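Local coordinates for protein probable porin (Pseudomonas aeruginosa, PDB 4FSP) that probably acts as a porin of the OprD family, a beta-barrel channel that lets small solutes cross the outer membrane, at residues 111-114 with 119-122; 126-131 with 163-168. One frame throughout, in Å; residues are numbered along the deposited sequence.

Contact 1: 111-114 with 119-122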
# COMPACT_ATOMS: atom_id res chain seq x y z
N THR A 111 10.64 17.21 -2.28
CA THR A 111 11.49 16.10 -2.66
C THR A 111 12.43 16.55 -3.77
O THR A 111 11.98 16.95 -4.85
CB THR A 111 10.65 14.90 -3.15
OG1 THR A 111 9.67 14.56 -2.16
CG2 THR A 111 11.54 13.67 -3.43
N ALA A 112 13.74 16.52 -3.50
CA ALA A 112 14.71 16.71 -4.56
C ALA A 112 14.82 15.41 -5.36
O ALA A 112 14.76 14.29 -4.80
CB ALA A 112 16.07 17.10 -3.99
N LYS A 113 14.94 15.54 -6.68
CA LYS A 113 15.14 14.37 -7.50
C LYS A 113 16.33 14.55 -8.45
O LYS A 113 16.47 15.59 -9.10
CB LYS A 113 13.86 13.96 -8.24
CG LYS A 113 13.27 15.01 -9.16
CD LYS A 113 11.83 14.66 -9.59
CE LYS A 113 11.29 15.73 -10.54
NZ LYS A 113 9.86 15.52 -10.95
N LEU A 114 17.21 13.55 -8.46
CA LEU A 114 18.35 13.52 -9.37
C LEU A 114 18.22 12.35 -10.33
O LEU A 114 17.83 11.23 -9.96
CB LEU A 114 19.67 13.42 -8.62
CG LEU A 114 20.13 14.54 -7.69
CD1 LEU A 114 21.39 14.08 -6.96
CD2 LEU A 114 20.44 15.80 -8.46
N SER A 119 18.99 5.71 -13.82
CA SER A 119 18.88 5.67 -12.37
C SER A 119 18.28 6.98 -11.88
O SER A 119 18.34 8.00 -12.58
CB SER A 119 20.25 5.43 -11.74
OG SER A 119 20.81 4.21 -12.22
N GLU A 120 17.68 6.94 -10.69
CA GLU A 120 17.06 8.12 -10.10
C GLU A 120 17.25 8.10 -8.59
O GLU A 120 17.12 7.04 -7.95
CB GLU A 120 15.55 8.23 -10.45
CG GLU A 120 14.84 9.47 -9.80
CD GLU A 120 13.39 9.68 -10.28
OE1 GLU A 120 12.63 10.44 -9.64
OE2 GLU A 120 12.99 9.08 -11.30
N LEU A 121 17.60 9.26 -8.03
CA LEU A 121 17.74 9.41 -6.59
C LEU A 121 16.73 10.45 -6.12
O LEU A 121 16.70 11.56 -6.66
CB LEU A 121 19.16 9.87 -6.23
CG LEU A 121 19.36 10.20 -4.75
CD1 LEU A 121 19.14 8.94 -3.92
CD2 LEU A 121 20.75 10.83 -4.47
N LYS A 122 15.90 10.08 -5.15
CA LYS A 122 14.99 11.03 -4.52
C LYS A 122 15.42 11.28 -3.08
O LYS A 122 15.74 10.34 -2.35
CB LYS A 122 13.55 10.50 -4.50
CG LYS A 122 12.91 10.34 -5.87
CD LYS A 122 11.48 9.81 -5.72
CE LYS A 122 10.68 10.03 -6.99
NZ LYS A 122 9.22 9.94 -6.72

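Contact 2: 126-131 with 163-168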
# COMPACT_ATOMS: atom_id res chain seq x y z
N LEU A 126 8.97 11.08 0.84
CA LEU A 126 8.89 9.85 0.05
C LEU A 126 7.60 9.12 0.36
O LEU A 126 7.15 9.09 1.51
CB LEU A 126 10.08 8.94 0.39
CG LEU A 126 11.47 9.42 0.00
CD1 LEU A 126 12.52 8.48 0.56
CD2 LEU A 126 11.59 9.51 -1.53
N VAL A 127 6.99 8.52 -0.65
CA VAL A 127 5.84 7.67 -0.43
C VAL A 127 6.18 6.30 -1.04
O VAL A 127 5.78 5.99 -2.17
CB VAL A 127 4.56 8.29 -1.05
CG1 VAL A 127 3.33 7.44 -0.75
CG2 VAL A 127 4.33 9.67 -0.46
N PRO A 128 6.97 5.50 -0.31
CA PRO A 128 7.44 4.25 -0.93
C PRO A 128 6.30 3.25 -1.17
O PRO A 128 5.37 3.14 -0.36
CB PRO A 128 8.43 3.69 0.10
CG PRO A 128 8.79 4.88 0.99
CD PRO A 128 7.54 5.72 1.03
N LYS A 129 6.38 2.54 -2.30
CA LYS A 129 5.47 1.44 -2.57
C LYS A 129 6.25 0.15 -2.73
O LYS A 129 6.50 -0.31 -3.84
CB LYS A 129 4.66 1.71 -3.85
CG LYS A 129 3.78 2.95 -3.79
CD LYS A 129 2.63 2.86 -4.80
CE LYS A 129 2.00 1.46 -4.84
NZ LYS A 129 1.42 0.98 -3.54
N LEU A 130 6.62 -0.46 -1.60
CA LEU A 130 7.47 -1.66 -1.62
C LEU A 130 6.90 -2.78 -0.74
O LEU A 130 6.12 -2.52 0.18
CB LEU A 130 8.88 -1.29 -1.14
CG LEU A 130 9.62 -0.22 -1.93
CD1 LEU A 130 10.83 0.23 -1.12
CD2 LEU A 130 10.03 -0.78 -3.29
N PRO A 131 7.31 -4.03 -1.01
CA PRO A 131 6.76 -5.15 -0.23
C PRO A 131 6.98 -4.98 1.27
O PRO A 131 6.27 -5.58 2.08
CB PRO A 131 7.58 -6.36 -0.75
CG PRO A 131 7.92 -6.00 -2.17
CD PRO A 131 8.19 -4.49 -2.11
N GLY A 163 17.42 2.24 -0.14
CA GLY A 163 16.87 3.41 0.53
C GLY A 163 17.10 3.46 2.03
O GLY A 163 17.43 2.45 2.66
N ARG A 164 16.94 4.65 2.59
CA ARG A 164 16.98 4.82 4.04
C ARG A 164 16.01 5.90 4.46
O ARG A 164 16.04 7.02 3.93
CB ARG A 164 18.40 5.13 4.52
CG ARG A 164 18.48 5.52 6.00
CD ARG A 164 19.92 5.69 6.48
NE ARG A 164 20.37 4.51 7.22
CZ ARG A 164 21.25 4.53 8.22
NH1 ARG A 164 21.80 5.68 8.61
NH2 ARG A 164 21.58 3.41 8.84
N LEU A 165 15.13 5.56 5.40
CA LEU A 165 14.12 6.49 5.89
C LEU A 165 14.43 6.85 7.34
O LEU A 165 15.01 6.04 8.07
CB LEU A 165 12.75 5.86 5.82
CG LEU A 165 12.48 5.16 4.49
CD1 LEU A 165 11.12 4.49 4.54
CD2 LEU A 165 12.55 6.17 3.37
N THR A 166 14.07 8.06 7.74
CA THR A 166 14.43 8.54 9.08
C THR A 166 13.27 9.14 9.88
O THR A 166 13.44 9.40 11.07
CB THR A 166 15.51 9.61 9.02
OG1 THR A 166 14.97 10.78 8.40
CG2 THR A 166 16.72 9.12 8.24
N GLU A 167 12.13 9.37 9.23
CA GLU A 167 10.98 10.05 9.87
C GLU A 167 9.66 9.73 9.19
O GLU A 167 9.63 9.43 8.00
CB GLU A 167 11.17 11.58 9.86
CG GLU A 167 12.17 12.14 10.86
CD GLU A 167 12.35 13.65 10.73
OE1 GLU A 167 12.31 14.15 9.59
OE2 GLU A 167 12.53 14.32 11.76
N VAL A 168 8.56 9.81 9.95
CA VAL A 168 7.20 9.72 9.41
C VAL A 168 6.40 10.98 9.74
O VAL A 168 6.62 11.62 10.76
CB VAL A 168 6.41 8.54 10.02
CG1 VAL A 168 5.71 7.74 8.93
CG2 VAL A 168 7.29 7.66 10.90

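Contact 1: 111-114 with 119-122
Leu114 sets its CG anti to the carbonyl carbon (chi1 -65°), Leu121 sets its own anti to the backbone N (chi1 174°), and the two leucines run alongside each other on one face of the beta-sheet, with CD1 of Leu114 4.1 Å from CD2 of Leu121. Beneath them the backbones make an antiparallel hydrogen-bonded pair. Leu114 N donates a hydrogen bond to Leu121 O at 2.7 Å, and Leu121 N answers with one to Leu114 O at 2.8 Å. Each carbonyl also meets a CA-H from the opposite strand: Lys113 CA sits 3.3 Å from Leu121 O, and Glu120 CA 3.2 Å from Leu114 O. On the other face, the non-hydrogen-bonded pair Lys113 and Lys122 brings together aliphatic stems. CB of Lys122 packs against Thr111 CG2 at 3.9 Å, and Glu120, extended along its chain, brings OE1 to 4.0 Å from Lys113 CB. The charged ends of Glu120 and Lys113 do not meet; Lys113 NZ instead forms a salt bridge with Asp72 and a hydrogen bond to the carbonyl of Ser60. The leucine face lies against a bound C8E detergent molecule at Leu114, as expected for the lipid-facing side of a porin barrel. This is a beta hairpin of the barrel wall, strands 105-116 and 119-123, flanked by strand 67-80 beyond the first arm and strand 148-152 beyond the second.

Contact 2: 126-131 with 163-168
Leu126 makes the closest touch with Leu165: its CD1 comes within 3.6 Å of CD2 of that leucine, methyl against methyl, the two side chains meeting at a slant. Both residues aim their CB across the gap. With CG anti to the carbonyl carbon in Leu126 (chi1 -66°) and in Leu165 (chi1 -46°), the branched ends meet between backbones whose CA atoms, of Leu126 and Leu165, are 8.5 Å apart. One branch of Leu126 carries the touch, since its other methyl, CD2, stays 6.0 Å from CD2 of Leu165. Two residues on, Pro128 also directs its CB toward residues 163-168. Its ring offers CG to the other branch of the same leucine, CD1 of Leu165 lying 4.3 Å off. Leu165 is thus shared, one methyl serving Leu126 and one serving Pro128, and it is the residue of 163-168 that the loop covers most. Its side chain also touches Ile133, Phe145 and Phe197, while the backbone of Leu126 is hydrogen-bonded to Phe145. Residues 126-131 follow strand 119-123 and run inward, across the inner side of the wall to which strand 158-168 belongs, consistent with the infolded extracellular loops that narrow the channel in OprD-family porins. No hydrogen bond crosses between the two segments, and the contact is small, about 100 Å² of buried surface counted over both sides, all of its touching residues being buried. Further along, Leu130 points its CB toward residues 163-168, but its side chain packs on Leu199 of strand 193-205.

Contact 1 belongs to the barrel wall and is partly buried, with its leucines on a face where detergent binds; contact 2 is fully buried among its touching residues and lies nearer the centre of the chain, their centres about 13 Å apart. They follow one another in sequence: the hairpin of 111-114 and 119-122 ends just before the loop 126-131 begins. One is built on paired backbone hydrogen bonds between strands, with leucines and lysine stems on its two faces. The other has no polar bond across it, just apolar side chains meeting where a loop packs on strand 158-168. Both reach the same set of barrel strands.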